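Side-chain contact in arginine 3rd transport system periplasmic binding protein (Legionella pneumophila subsp. pneumophila str. Philadelphia 1, PDB 3KZG), which probably binds arginine in the periplasm and delivers it to an ABC-type transport system, as a family 3 solute-binding protein: residues A[12-15]-A[16-20]. Sequence-based numbering, arbitrary orientation.
Sequences FNPP and FEVWS
Val18 meets Pro14 and Phe12 through a single methyl, CG1, where the chain doubles back in a tight beta hairpin. From CB, Val18 sends CG1 beside its own backbone N (chi1 -70°), placing it 3.6 Å from Pro14 CD and 3.7 Å from Pro14 CB. Its other neighbour is the Phe12 ring, met obliquely, with CD1 at 3.8 Å; Pro14 CD sits over the centre of one face of that ring. The turn is built round a cis peptide bond before Pro15 and closed by two backbone hydrogen bonds, Asn13 N to Glu17 O (2.9 Å) and Phe16 N to Asn13 O (3.1 Å). On the other face, the Asn13 amide lies alongside the Phe16 ring, their planes 24° apart and ND2 3.6 Å from CD2. Beside this ring a polar network forms: ND2 donates to a water that joins the arms by donating to Glu17 OE2 (2.6 Å), while Asp158, bonded to ND2, and Ser10, bonded to OE2, tie that side to its surroundings. Tyr193 packs edge-to-face with Phe16, and helix 159-166 covers the prolines. Two acceptors on ND2 should fix the amide's rotation, and Asp30 close to Glu17 may raise one carboxylate's proton affinity.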
ATOM      1  N   PHE A  12       5.515 -19.901 -29.711  1.00 21.34           N
ATOM      2  CA  PHE A  12       5.904 -20.619 -28.510  1.00 21.37           C
ATOM      3  C   PHE A  12       7.066 -19.984 -27.754  1.00 21.11           C
ATOM      4  O   PHE A  12       8.218 -19.999 -28.204  1.00 19.89           O
ATOM      5  CB  PHE A  12       6.253 -22.070 -28.877  1.00 20.55           C
ATOM      6  CG  PHE A  12       6.417 -22.978 -27.690  1.00 20.63           C
ATOM      7  CD1 PHE A  12       5.333 -23.274 -26.867  1.00 21.30           C
ATOM      8  CD2 PHE A  12       7.657 -23.532 -27.389  1.00 21.31           C
ATOM      9  CE1 PHE A  12       5.483 -24.109 -25.758  1.00 20.78           C
ATOM     10  CE2 PHE A  12       7.820 -24.366 -26.283  1.00 19.51           C
ATOM     11  CZ  PHE A  12       6.728 -24.656 -25.465  1.00 19.21           C
ATOM     12  N   ASN A  13       6.755 -19.409 -26.604  1.00 22.29           N
ATOM     13  CA  ASN A  13       7.781 -18.810 -25.765  1.00 21.85           C
ATOM     14  C   ASN A  13       7.188 -18.516 -24.403  1.00 21.27           C
ATOM     15  O   ASN A  13       7.153 -17.371 -23.960  1.00 21.28           O
ATOM     16  CB  ASN A  13       8.342 -17.528 -26.385  1.00 21.98           C
ATOM     17  CG  ASN A  13       9.480 -16.936 -25.562  1.00 22.72           C
ATOM     18  OD1 ASN A  13      10.328 -17.666 -25.040  1.00 22.63           O
ATOM     19  ND2 ASN A  13       9.509 -15.609 -25.451  1.00 17.55           N
ATOM     20  N   PRO A  14       6.690 -19.561 -23.729  1.00 19.82           N
ATOM     21  CA  PRO A  14       6.103 -19.378 -22.402  1.00 18.00           C
ATOM     22  C   PRO A  14       7.142 -18.686 -21.524  1.00 16.39           C
ATOM     23  O   PRO A  14       8.345 -18.855 -21.733  1.00 16.29           O
ATOM     24  CB  PRO A  14       5.805 -20.813 -21.959  1.00 19.20           C
ATOM     25  CG  PRO A  14       6.850 -21.623 -22.697  1.00 19.40           C
ATOM     26  CD  PRO A  14       6.826 -20.989 -24.060  1.00 19.69           C
ATOM     27  N   PRO A  15       6.699 -17.914 -20.519  1.00 14.09           N
ATOM     28  CA  PRO A  15       5.305 -17.654 -20.155  1.00 13.55           C
ATOM     29  C   PRO A  15       4.653 -16.470 -20.869  1.00 13.49           C
ATOM     30  O   PRO A  15       3.586 -16.026 -20.453  1.00 15.47           O
ATOM     31  CB  PRO A  15       5.399 -17.408 -18.658  1.00 12.53           C
ATOM     32  CG  PRO A  15       6.657 -16.608 -18.576  1.00 13.12           C
ATOM     33  CD  PRO A  15       7.609 -17.361 -19.496  1.00 14.93           C
ATOM     34  N   PHE A  16       5.287 -15.959 -21.923  1.00 14.20           N
ATOM     35  CA  PHE A  16       4.743 -14.811 -22.662  1.00 15.91           C
ATOM     36  C   PHE A  16       3.550 -15.190 -23.544  1.00 15.82           C
ATOM     37  O   PHE A  16       2.507 -14.538 -23.514  1.00 15.07           O
ATOM     38  CB  PHE A  16       5.857 -14.158 -23.484  1.00 16.34           C
ATOM     39  CG  PHE A  16       6.957 -13.586 -22.640  1.00 17.85           C
ATOM     40  CD1 PHE A  16       6.798 -12.355 -22.012  1.00 18.29           C
ATOM     41  CD2 PHE A  16       8.129 -14.308 -22.415  1.00 18.48           C
ATOM     42  CE1 PHE A  16       7.792 -11.845 -21.169  1.00 19.15           C
ATOM     43  CE2 PHE A  16       9.128 -13.810 -21.574  1.00 17.48           C
ATOM     44  CZ  PHE A  16       8.955 -12.572 -20.950  1.00 18.45           C
ATOM     45  N   GLU A  17       3.709 -16.239 -24.340  1.00 16.14           N
ATOM     46  CA  GLU A  17       2.614 -16.730 -25.168  1.00 17.24           C
ATOM     47  C   GLU A  17       2.916 -18.118 -25.702  1.00 17.07           C
ATOM     48  O   GLU A  17       4.068 -18.492 -25.901  1.00 17.12           O
ATOM     49  CB  GLU A  17       2.301 -15.796 -26.347  1.00 14.67           C
ATOM     50  CG  GLU A  17       3.402 -15.653 -27.373  1.00 15.22           C
ATOM     51  CD  GLU A  17       4.258 -14.440 -27.118  1.00 15.60           C
ATOM     52  OE1 GLU A  17       3.841 -13.606 -26.290  1.00 15.92           O
ATOM     53  OE2 GLU A  17       5.331 -14.314 -27.746  1.00 19.07           O
ATOM     54  N   VAL A  18       1.851 -18.873 -25.924  1.00 19.34           N
ATOM     55  CA  VAL A  18       1.940 -20.219 -26.454  1.00 22.15           C
ATOM     56  C   VAL A  18       0.710 -20.439 -27.329  1.00 22.14           C
ATOM     57  O   VAL A  18      -0.426 -20.217 -26.902  1.00 21.81           O
ATOM     58  CB  VAL A  18       1.925 -21.254 -25.333  1.00 23.21           C
ATOM     59  CG1 VAL A  18       3.216 -21.214 -24.534  1.00 22.63           C
ATOM     60  CG2 VAL A  18       0.777 -20.955 -24.445  1.00 26.30           C
ATOM     61  N   TRP A  19       0.954 -20.869 -28.557  1.00 24.84           N
ATOM     62  CA  TRP A  19      -0.106 -21.136 -29.520  1.00 26.36           C
ATOM     63  C   TRP A  19      -0.377 -22.646 -29.537  1.00 25.90           C
ATOM     64  O   TRP A  19       0.550 -23.440 -29.701  1.00 24.94           O
ATOM     65  CB  TRP A  19       0.354 -20.660 -30.893  1.00 28.47           C
ATOM     66  CG  TRP A  19      -0.558 -21.003 -32.014  1.00 32.45           C
ATOM     67  CD1 TRP A  19      -1.789 -20.473 -32.264  1.00 32.01           C
ATOM     68  CD2 TRP A  19      -0.292 -21.930 -33.072  1.00 33.93           C
ATOM     69  NE1 TRP A  19      -2.307 -21.010 -33.420  1.00 33.24           N
ATOM     70  CE2 TRP A  19      -1.410 -21.907 -33.934  1.00 34.24           C
ATOM     71  CE3 TRP A  19       0.784 -22.777 -33.374  1.00 35.55           C
ATOM     72  CZ2 TRP A  19      -1.483 -22.701 -35.086  1.00 35.01           C
ATOM     73  CZ3 TRP A  19       0.710 -23.567 -34.522  1.00 37.29           C
ATOM     74  CH2 TRP A  19      -0.419 -23.521 -35.363  1.00 36.31           C
ATOM     75  N   SER A  20      -1.641 -23.024 -29.360  1.00 26.73           N
ATOM     76  CA  SER A  20      -2.051 -24.435 -29.353  1.00 28.92           C
ATOM     77  C   SER A  20      -3.005 -24.770 -30.505  1.00 30.48           C
ATOM     78  O   SER A  20      -3.861 -25.650 -30.377  1.00 29.34           O
ATOM     79  CB  SER A  20      -2.742 -24.779 -28.028  1.00 28.92           C
ATOM     80  OG  SER A  20      -1.916 -24.480 -26.915  1.00 28.21           O
TER
HETATM   81  O   HOH W   1       7.953 -14.284 -27.596  1.00 17.55           O